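Local coordinates for protein 2,3-dimethylmalate lyase (Aspergillus niger, PDB 3FA4) that is a magnesium-binding lyase of the phosphoenolpyruvate phosphomutase family, built on a TIM-barrel fold and found as an assembly of four chains, at residues 66-71 and 102-107; 114-119 and 161-166; 136-141 and 176-181. All blocks are in the same frame, centred on the assembly; numbering follows the deposited sequence.

Overall arrangement
Three buried contacts show how the chemistry of a TIM barrel changes with position. Interactions 1 and 3 each join two nearly successive outer helices that run in roughly the same direction past a strand of the parallel sheet, yet they differ sharply. Interaction 3 is apolar and built on alanines, whereas interaction 1 mixes aromatic packing with an arginine that also reaches a neighbouring subunit. Interaction 2 lies where strands 111-114 and 156-161 give way to loops near the magnesium ion, and is carried by carboxylates. Its centre is about 12 Å from that of interaction 3, which it touches through Arg140 and Tyr137; the centre of interaction 1 is about 22 Å from both other centres.

Interaction 1: 66-71 and 102-107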
loop_
_atom_site.group_PDB
_atom_site.type_symbol
_atom_site.label_atom_id
_atom_site.label_comp_id
_atom_site.label_asym_id
_atom_site.label_seq_id
_atom_site.Cartn_x
_atom_site.Cartn_y
_atom_site.Cartn_z
ATOM N N ASP B 66 5.363 -4.997 0.221
ATOM C CA ASP B 66 4.640 -6.286 0.208
ATOM C C ASP B 66 4.859 -7.164 1.430
ATOM O O ASP B 66 3.912 -7.700 2.007
ATOM C CB ASP B 66 5.022 -7.111 -0.990
ATOM C CG ASP B 66 4.926 -6.343 -2.298
ATOM O OD1 ASP B 66 4.118 -5.396 -2.470
ATOM O OD2 ASP B 66 5.727 -6.675 -3.161
ATOM N N MET B 67 6.138 -7.352 1.741
ATOM C CA MET B 67 6.638 -8.340 2.605
ATOM C C MET B 67 6.323 -7.974 4.029
ATOM O O MET B 67 5.862 -8.799 4.777
ATOM C CB MET B 67 8.151 -8.422 2.327
ATOM C CG MET B 67 8.447 -9.330 1.124
ATOM S SD MET B 67 8.331 -11.133 1.512
ATOM C CE MET B 67 7.772 -11.695 -0.053
ATOM N N ARG B 68 6.578 -6.716 4.398
ATOM C CA ARG B 68 6.127 -6.157 5.670
ATOM C C ARG B 68 4.606 -6.125 5.852
ATOM O O ARG B 68 4.138 -6.330 6.962
ATOM C CB ARG B 68 6.659 -4.735 5.818
ATOM C CG ARG B 68 6.287 -4.091 7.158
ATOM C CD ARG B 68 5.100 -3.156 7.029
ATOM N NE ARG B 68 4.767 -2.638 8.358
ATOM C CZ ARG B 68 5.040 -1.413 8.807
ATOM N NH1 ARG B 68 5.637 -0.515 8.051
ATOM N NH2 ARG B 68 4.681 -1.076 10.007
ATOM N N ALA B 69 3.827 -5.835 4.791
ATOM C CA ALA B 69 2.362 -5.793 4.957
ATOM C C ALA B 69 1.853 -7.203 5.308
ATOM O O ALA B 69 0.992 -7.375 6.213
ATOM C CB ALA B 69 1.687 -5.212 3.795
ATOM N N ASN B 70 2.494 -8.206 4.704
ATOM C CA ASN B 70 2.083 -9.619 4.878
ATOM C C ASN B 70 2.535 -10.116 6.230
ATOM O O ASN B 70 1.720 -10.698 6.914
ATOM C CB ASN B 70 2.496 -10.525 3.694
ATOM C CG ASN B 70 1.584 -11.766 3.536
ATOM O OD1 ASN B 70 0.391 -11.666 3.522
ATOM N ND2 ASN B 70 2.170 -12.913 3.382
ATOM N N ALA B 71 3.777 -9.818 6.651
ATOM C CA ALA B 71 4.255 -10.214 8.019
ATOM C C ALA B 71 3.514 -9.546 9.154
ATOM O O ALA B 71 3.223 -10.217 10.152
ATOM C CB ALA B 71 5.831 -10.036 8.182
ATOM N N GLU B 102 13.251 -1.933 11.535
ATOM C CA GLU B 102 12.385 -1.030 12.287
ATOM C C GLU B 102 10.865 -1.272 12.020
ATOM O O GLU B 102 10.058 -1.331 12.979
ATOM C CB GLU B 102 12.759 0.442 11.971
ATOM C CG GLU B 102 14.083 0.854 12.464
ATOM C CD GLU B 102 14.740 1.969 11.642
ATOM O OE1 GLU B 102 14.143 2.528 10.667
ATOM O OE2 GLU B 102 15.894 2.301 11.991
ATOM N N GLN B 103 10.508 -1.334 10.732
ATOM C CA GLN B 103 9.195 -1.696 10.239
ATOM C C GLN B 103 8.716 -3.109 10.625
ATOM O O GLN B 103 7.602 -3.262 11.084
ATOM C CB GLN B 103 9.169 -1.540 8.726
ATOM C CG GLN B 103 9.200 -0.121 8.309
ATOM C CD GLN B 103 8.939 0.056 6.882
ATOM O OE1 GLN B 103 8.235 -0.758 6.295
ATOM N NE2 GLN B 103 9.452 1.149 6.287
ATOM N N TYR B 104 9.521 -4.140 10.431
ATOM C CA TYR B 104 9.227 -5.470 11.016
ATOM C C TYR B 104 9.035 -5.438 12.529
ATOM O O TYR B 104 8.130 -6.068 13.045
ATOM C CB TYR B 104 10.345 -6.475 10.678
ATOM C CG TYR B 104 10.204 -7.221 9.331
ATOM C CD1 TYR B 104 9.786 -6.570 8.194
ATOM C CD2 TYR B 104 10.537 -8.601 9.222
ATOM C CE1 TYR B 104 9.690 -7.256 6.960
ATOM C CE2 TYR B 104 10.434 -9.290 8.006
ATOM C CZ TYR B 104 10.006 -8.592 6.900
ATOM O OH TYR B 104 9.892 -9.238 5.731
ATOM N N SER B 105 9.883 -4.725 13.254
ATOM C CA SER B 105 9.732 -4.609 14.693
ATOM C C SER B 105 8.420 -3.970 15.110
ATOM O O SER B 105 7.680 -4.587 15.862
ATOM C CB SER B 105 10.894 -3.816 15.271
ATOM O OG SER B 105 12.074 -4.455 14.836
ATOM N N ARG B 106 8.151 -2.731 14.647
ATOM C CA ARG B 106 6.834 -2.051 14.836
ATOM C C ARG B 106 5.619 -2.892 14.480
ATOM O O ARG B 106 4.616 -2.781 15.121
ATOM C CB ARG B 106 6.769 -0.719 14.055
ATOM C CG ARG B 106 7.702 0.311 14.609
ATOM C CD ARG B 106 7.384 1.748 14.105
ATOM N NE ARG B 106 7.331 1.849 12.646
ATOM C CZ ARG B 106 8.376 2.220 11.925
ATOM N NH1 ARG B 106 9.530 2.501 12.549
ATOM N NH2 ARG B 106 8.274 2.335 10.596
ATOM N N SER B 107 5.701 -3.692 13.414
ATOM C CA SER B 107 4.683 -4.671 12.999
ATOM C C SER B 107 4.450 -5.876 13.909
ATOM O O SER B 107 3.458 -6.536 13.804
ATOM C CB SER B 107 5.065 -5.239 11.672
ATOM O OG SER B 107 5.013 -4.251 10.665
#
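Arg68 and Tyr104, their CA atoms 6.2 Å apart, mark the closest backbone approach of two nearly parallel helical segments, whose short axes come within 9.7 Å and cross at -17°. Arg68 carries the largest share of the interface. Its CG is anti to the backbone N (chi1 -177°), and a bend at chi2 then turns the chain across Gln103, the two side chains meeting at about a right angle. The guanidinium and amide planes are 36° apart, and Arg68 NH1 makes only a weak hydrogen bond to Gln103 OE1, 3.1 Å long and far from straight. CB of Gln103 lies over one face of the guanidinium, while Ser107 OG sits obliquely, 2.8 Å from Arg68 NE. The stronger grip on the arginine is ionic: Glu72 of the same chain pairs with NE and also hydrogen-bonds to Ser107 OG, and Glu72 of the second subunit pairs with NH2. With Arg68 of the second subunit close by, the arginines and acids probably balance one another across the subunit boundary. Tyr104 packs at the backbone end of Arg68, where its CE1 rests obliquely 3.9 Å from Arg68 CA. Beyond it, Tyr104 OH passes 3.9 Å from Met67 CB and hydrogen-bonds to the backbone oxygen of Asp86, a magnesium ligand. The contact spans strand 83-86, which helix 64-75 leads into and helix 94-107 follows: Ala71 and Tyr104 both touch Ala85, Met67 and Ala71 reach Met44 on strand 42-44, and Ser105 meets Ile151 of helix 134-151.

Interaction 2: 114-119 and 161-166; sequences IEDQVQ and TDSLQT
Asp116 grips the chain opposite with both carboxylate oxygens. OD1 accepts the backbone N-H of Asp162 through its syn lone pair, in a bond of 2.8 Å that is almost perfectly straight at 177°. OD2 takes the hydroxyl proton of Thr161 OG1 at 2.5 Å, from the syn side but 35° out of the carboxylate plane. The group is brought there by a chi1 of 52°, which sets CG between the backbone N and the carbonyl carbon. Thr161 OG1 is itself an acceptor, receiving the N-H of Ser163 at 3.3 Å in an ST turn, so the hydroxyl that holds Asp116 also shapes the bend leading from strand 156-161 toward helix 164-167. Beside this pair the side chain of Asp162 lies against both Glu115 and Gln117. Its OD2 lies 3.2 Å from Glu115 CB and 3.6 Å from Glu115 OE2, two like charges with their carboxylate planes well inclined to each other. Gln117 crosses Asp162 at about a right angle and gives its NE2 to Glu115 OE2 in a hydrogen bond of 2.8 Å, tying the two residues together within their loop. In a TIM barrel the C-terminal ends of neighbouring strands, here 111-114 and 156-161, deliver their loops to the active-site mouth, and the Glu115 side chain comes within about 4 Å of the magnesium ion bound by Asp86 and Asp88. Further out, basic residues probably balance the cluster of acids: Arg160 and Lys129 form salt bridges with Asp162 OD1, and Arg175 of helix 169-181 forms one with Asp116 OD2. From helix 134-151, Tyr137 packs on Asp116 while Arg140 NH1 hydrogen-bonds to the carbonyl oxygen of Gln117.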
loop_
_atom_site.group_PDB
_atom_site.type_symbol
_atom_site.label_atom_id
_atom_site.label_comp_id
_atom_site.label_asym_id
_atom_site.label_seq_id
_atom_site.Cartn_x
_atom_site.Cartn_y
_atom_site.Cartn_z
ATOM N N ILE B 114 17.896 -12.852 7.131
ATOM C CA ILE B 114 18.614 -12.056 6.085
ATOM C C ILE B 114 19.788 -12.869 5.497
ATOM O O ILE B 114 20.559 -13.455 6.246
ATOM C CB ILE B 114 19.080 -10.672 6.669
ATOM C CG1 ILE B 114 18.016 -9.631 6.366
ATOM C CG2 ILE B 114 20.419 -10.177 6.074
ATOM C CD1 ILE B 114 18.292 -8.449 6.998
ATOM N N GLU B 115 19.864 -12.950 4.174
ATOM C CA GLU B 115 20.790 -13.863 3.494
ATOM C C GLU B 115 21.922 -13.154 2.721
ATOM O O GLU B 115 21.939 -11.887 2.618
ATOM C CB GLU B 115 20.025 -14.853 2.582
ATOM C CG GLU B 115 19.352 -14.219 1.411
ATOM C CD GLU B 115 18.140 -15.004 0.842
ATOM O OE1 GLU B 115 17.122 -15.161 1.530
ATOM O OE2 GLU B 115 18.143 -15.351 -0.382
ATOM N N ASP B 116 22.877 -13.953 2.196
ATOM C CA ASP B 116 24.119 -13.419 1.600
ATOM C C ASP B 116 24.095 -13.321 0.033
ATOM O O ASP B 116 25.120 -13.061 -0.618
ATOM C CB ASP B 116 25.337 -14.191 2.134
ATOM C CG ASP B 116 25.194 -15.672 1.976
ATOM O OD1 ASP B 116 24.089 -16.121 1.585
ATOM O OD2 ASP B 116 26.168 -16.390 2.234
ATOM N N GLN B 117 22.899 -13.484 -0.528
ATOM C CA GLN B 117 22.695 -13.371 -1.953
ATOM C C GLN B 117 22.682 -11.915 -2.395
ATOM O O GLN B 117 22.612 -10.998 -1.564
ATOM C CB GLN B 117 21.402 -14.079 -2.385
ATOM C CG GLN B 117 21.412 -15.595 -2.170
ATOM C CD GLN B 117 20.412 -16.306 -3.070
ATOM O OE1 GLN B 117 20.679 -16.550 -4.219
ATOM N NE2 GLN B 117 19.274 -16.643 -2.537
ATOM N N VAL B 118 22.815 -11.727 -3.706
ATOM C CA VAL B 118 22.698 -10.418 -4.342
ATOM C C VAL B 118 21.204 -10.093 -4.387
ATOM O O VAL B 118 20.353 -10.995 -4.432
ATOM C CB VAL B 118 23.314 -10.404 -5.746
ATOM C CG1 VAL B 118 23.144 -9.045 -6.374
ATOM C CG2 VAL B 118 24.779 -10.645 -5.656
ATOM N N GLN B 119 20.887 -8.802 -4.312
ATOM C CA GLN B 119 19.507 -8.395 -4.293
ATOM C C GLN B 119 18.753 -8.976 -5.486
ATOM O O GLN B 119 17.687 -9.615 -5.290
ATOM C CB GLN B 119 19.398 -6.883 -4.341
ATOM C CG GLN B 119 18.022 -6.398 -3.943
ATOM C CD GLN B 119 18.044 -4.904 -3.715
ATOM O OE1 GLN B 119 19.148 -4.280 -3.673
ATOM N NE2 GLN B 119 16.836 -4.305 -3.522
ATOM N N THR B 161 22.741 -18.256 5.202
ATOM C CA THR B 161 23.717 -18.355 4.165
ATOM C C THR B 161 23.326 -19.339 3.099
ATOM O O THR B 161 22.902 -20.488 3.365
ATOM C CB THR B 161 25.151 -18.563 4.649
ATOM O OG1 THR B 161 26.030 -18.526 3.528
ATOM C CG2 THR B 161 25.357 -19.878 5.533
ATOM N N ASP B 162 23.377 -18.810 1.864
ATOM C CA ASP B 162 23.024 -19.596 0.701
ATOM C C ASP B 162 24.263 -20.085 -0.000
ATOM O O ASP B 162 24.175 -20.475 -1.170
ATOM C CB ASP B 162 22.126 -18.798 -0.237
ATOM C CG ASP B 162 20.752 -18.584 0.349
ATOM O OD1 ASP B 162 19.872 -19.456 0.228
ATOM O OD2 ASP B 162 20.561 -17.566 0.987
ATOM N N SER B 163 25.404 -20.073 0.708
ATOM C CA SER B 163 26.724 -20.389 0.073
ATOM C C SER B 163 27.099 -21.845 -0.056
ATOM O O SER B 163 28.063 -22.123 -0.726
ATOM C CB SER B 163 27.864 -19.664 0.757
ATOM O OG SER B 163 27.985 -20.115 2.076
ATOM N N LEU B 164 26.345 -22.772 0.545
ATOM C CA LEU B 164 26.740 -24.209 0.528
ATOM C C LEU B 164 27.057 -24.813 -0.855
ATOM O O LEU B 164 28.169 -25.216 -1.147
ATOM C CB LEU B 164 25.700 -25.074 1.274
ATOM C CG LEU B 164 25.974 -26.538 1.576
ATOM C CD1 LEU B 164 27.217 -26.725 2.423
ATOM C CD2 LEU B 164 24.793 -27.146 2.304
ATOM N N GLN B 165 26.053 -24.962 -1.690
ATOM C CA GLN B 165 26.284 -25.474 -3.062
ATOM C C GLN B 165 27.376 -24.722 -3.847
ATOM O O GLN B 165 28.149 -25.357 -4.578
ATOM C CB GLN B 165 24.974 -25.415 -3.850
ATOM C CG GLN B 165 24.306 -24.023 -3.800
ATOM C CD GLN B 165 23.579 -23.801 -5.091
ATOM O OE1 GLN B 165 22.909 -24.742 -5.577
ATOM N NE2 GLN B 165 23.762 -22.620 -5.722
ATOM N N THR B 166 27.454 -23.401 -3.639
ATOM C CA THR B 166 28.301 -22.461 -4.364
ATOM C C THR B 166 29.755 -22.680 -3.898
ATOM O O THR B 166 30.630 -23.071 -4.706
ATOM C CB THR B 166 27.859 -20.935 -4.036
ATOM O OG1 THR B 166 26.440 -20.835 -3.653
ATOM C CG2 THR B 166 28.120 -20.042 -5.181
#

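Interaction 3: 136-141 and 176-181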
loop_
_atom_site.group_PDB
_atom_site.type_symbol
_atom_site.label_atom_id
_atom_site.label_comp_id
_atom_site.label_asym_id
_atom_site.label_seq_id
_atom_site.Cartn_x
_atom_site.Cartn_y
_atom_site.Cartn_z
ATOM N N THR B 136 30.335 -7.411 2.656
ATOM C CA THR B 136 29.024 -6.890 2.349
ATOM C C THR B 136 27.884 -7.596 3.052
ATOM O O THR B 136 26.923 -6.927 3.416
ATOM C CB THR B 136 28.771 -6.867 0.818
ATOM O OG1 THR B 136 29.779 -6.053 0.161
ATOM C CG2 THR B 136 27.391 -6.256 0.552
ATOM N N TYR B 137 27.960 -8.916 3.220
ATOM C CA TYR B 137 26.979 -9.698 3.998
ATOM C C TYR B 137 26.918 -9.312 5.481
ATOM O O TYR B 137 25.847 -9.182 6.068
ATOM C CB TYR B 137 27.321 -11.183 3.875
ATOM C CG TYR B 137 26.516 -12.146 4.753
ATOM C CD1 TYR B 137 25.126 -12.147 4.741
ATOM C CD2 TYR B 137 27.155 -13.096 5.517
ATOM C CE1 TYR B 137 24.389 -12.999 5.552
ATOM C CE2 TYR B 137 26.434 -13.994 6.311
ATOM C CZ TYR B 137 25.059 -13.934 6.336
ATOM O OH TYR B 137 24.381 -14.868 7.036
ATOM N N VAL B 138 28.081 -9.171 6.107
ATOM C CA VAL B 138 28.190 -8.822 7.540
ATOM C C VAL B 138 27.724 -7.401 7.698
ATOM O O VAL B 138 27.207 -7.027 8.729
ATOM C CB VAL B 138 29.680 -8.878 8.031
ATOM C CG1 VAL B 138 29.824 -8.375 9.463
ATOM C CG2 VAL B 138 30.257 -10.274 7.865
ATOM N N THR B 139 27.893 -6.610 6.648
ATOM C CA THR B 139 27.339 -5.263 6.623
ATOM C C THR B 139 25.805 -5.207 6.795
ATOM O O THR B 139 25.298 -4.264 7.368
ATOM C CB THR B 139 27.805 -4.588 5.359
ATOM O OG1 THR B 139 29.067 -3.983 5.625
ATOM C CG2 THR B 139 26.831 -3.590 4.831
ATOM N N ARG B 140 25.086 -6.214 6.300
ATOM C CA ARG B 140 23.633 -6.269 6.403
ATOM C C ARG B 140 23.307 -6.742 7.787
ATOM O O ARG B 140 22.435 -6.184 8.437
ATOM C CB ARG B 140 23.063 -7.228 5.391
ATOM C CG ARG B 140 23.494 -6.935 3.945
ATOM C CD ARG B 140 22.964 -8.043 3.038
ATOM N NE ARG B 140 23.078 -7.706 1.619
ATOM C CZ ARG B 140 23.008 -8.601 0.652
ATOM N NH1 ARG B 140 22.774 -9.896 0.971
ATOM N NH2 ARG B 140 23.098 -8.200 -0.618
ATOM N N ILE B 141 24.043 -7.747 8.256
ATOM C CA ILE B 141 23.946 -8.211 9.674
ATOM C C ILE B 141 24.107 -7.111 10.710
ATOM O O ILE B 141 23.235 -6.949 11.518
ATOM C CB ILE B 141 24.825 -9.445 9.985
ATOM C CG1 ILE B 141 24.556 -10.558 8.954
ATOM C CG2 ILE B 141 24.558 -9.957 11.401
ATOM C CD1 ILE B 141 23.079 -10.987 8.810
ATOM N N LEU B 176 28.644 -17.952 8.440
ATOM C CA LEU B 176 27.833 -17.996 9.694
ATOM C C LEU B 176 28.515 -17.395 10.890
ATOM O O LEU B 176 27.910 -16.588 11.552
ATOM C CB LEU B 176 27.292 -19.395 10.033
ATOM C CG LEU B 176 26.175 -19.778 9.058
ATOM C CD1 LEU B 176 25.732 -21.191 9.313
ATOM C CD2 LEU B 176 25.016 -18.738 9.077
ATOM N N ARG B 177 29.753 -17.818 11.163
ATOM C CA ARG B 177 30.587 -17.340 12.287
ATOM C C ARG B 177 30.870 -15.827 12.158
ATOM O O ARG B 177 30.791 -15.100 13.129
ATOM C CB ARG B 177 31.915 -18.089 12.284
ATOM C CG ARG B 177 31.879 -19.386 12.999
ATOM C CD ARG B 177 33.247 -20.066 12.965
ATOM N NE ARG B 177 33.198 -21.419 13.559
ATOM C CZ ARG B 177 33.909 -22.484 13.137
ATOM N NH1 ARG B 177 34.746 -22.436 12.075
ATOM N NH2 ARG B 177 33.754 -23.629 13.770
ATOM N N ALA B 178 31.145 -15.325 10.962
ATOM C CA ALA B 178 31.255 -13.886 10.813
ATOM C C ALA B 178 29.936 -13.214 11.272
ATOM O O ALA B 178 29.965 -12.214 11.949
ATOM C CB ALA B 178 31.602 -13.529 9.399
ATOM N N ALA B 179 28.779 -13.757 10.927
ATOM C CA ALA B 179 27.517 -13.098 11.286
ATOM C C ALA B 179 27.144 -13.301 12.779
ATOM O O ALA B 179 26.494 -12.467 13.375
ATOM C CB ALA B 179 26.404 -13.526 10.377
ATOM N N ARG B 180 27.560 -14.407 13.356
ATOM C CA ARG B 180 27.438 -14.601 14.796
ATOM C C ARG B 180 28.247 -13.561 15.545
ATOM O O ARG B 180 27.772 -13.018 16.534
ATOM C CB ARG B 180 27.922 -16.000 15.219
ATOM C CG ARG B 180 27.879 -16.229 16.728
ATOM C CD ARG B 180 28.561 -17.530 17.061
ATOM N NE ARG B 180 28.386 -17.869 18.471
ATOM C CZ ARG B 180 28.769 -19.025 19.058
ATOM N NH1 ARG B 180 29.367 -19.972 18.320
ATOM N NH2 ARG B 180 28.576 -19.227 20.386
ATOM N N ASP B 181 29.483 -13.324 15.097
ATOM C CA ASP B 181 30.360 -12.270 15.640
ATOM C C ASP B 181 29.842 -10.827 15.466
ATOM O O ASP B 181 30.302 -9.915 16.155
ATOM C CB ASP B 181 31.794 -12.409 15.078
ATOM C CG ASP B 181 32.469 -13.701 15.529
ATOM O OD1 ASP B 181 31.836 -14.657 16.032
ATOM O OD2 ASP B 181 33.689 -13.787 15.402
#
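Two outer helices of the TIM barrel, one leading into strand 156-161 and the other following it, meet here with the methyl of Ala179 packed against Tyr137 and Ile141 together. Segments 136-141 and 176-181 run in broadly the same direction, crossing at -34° with their short axes 9.3 Å apart at closest. Val138 and Ala179 have the nearest alpha carbons, CA to CA 5.7 Å. The methyl of Ala179 points across the interface and is met by Ile141 CG1 at 3.8 Å and, obliquely, by Tyr137 CE2 at 4.1 Å. Ile141 CG1 also lies above one face of the Tyr137 ring, offset toward its rim, so both partners of the alanine pack on each other as well. The second branch of Ile141 leans on the opposite backbone: CG2 is anti to the backbone N and comes 3.7 Å from Ala179 O. Next to this group, Val138 CG2 meets the Ala178 CB methyl at 3.8 Å. Tyr137, with CG anti to its backbone N (chi1 173°), carries OH toward Leu176 CD2, 4.4 Å away, and on to a weak hydrogen bond with the backbone oxygen of Arg160. Ala159 of strand 156-161 touches Tyr137, Ile141 and Ala179. The two helices are thus joined mainly by methyl and ring surfaces, with one aliphatic branch on a backbone oxygen; with no polar bond between the segments, their fit rests on shape and on burial of apolar surface.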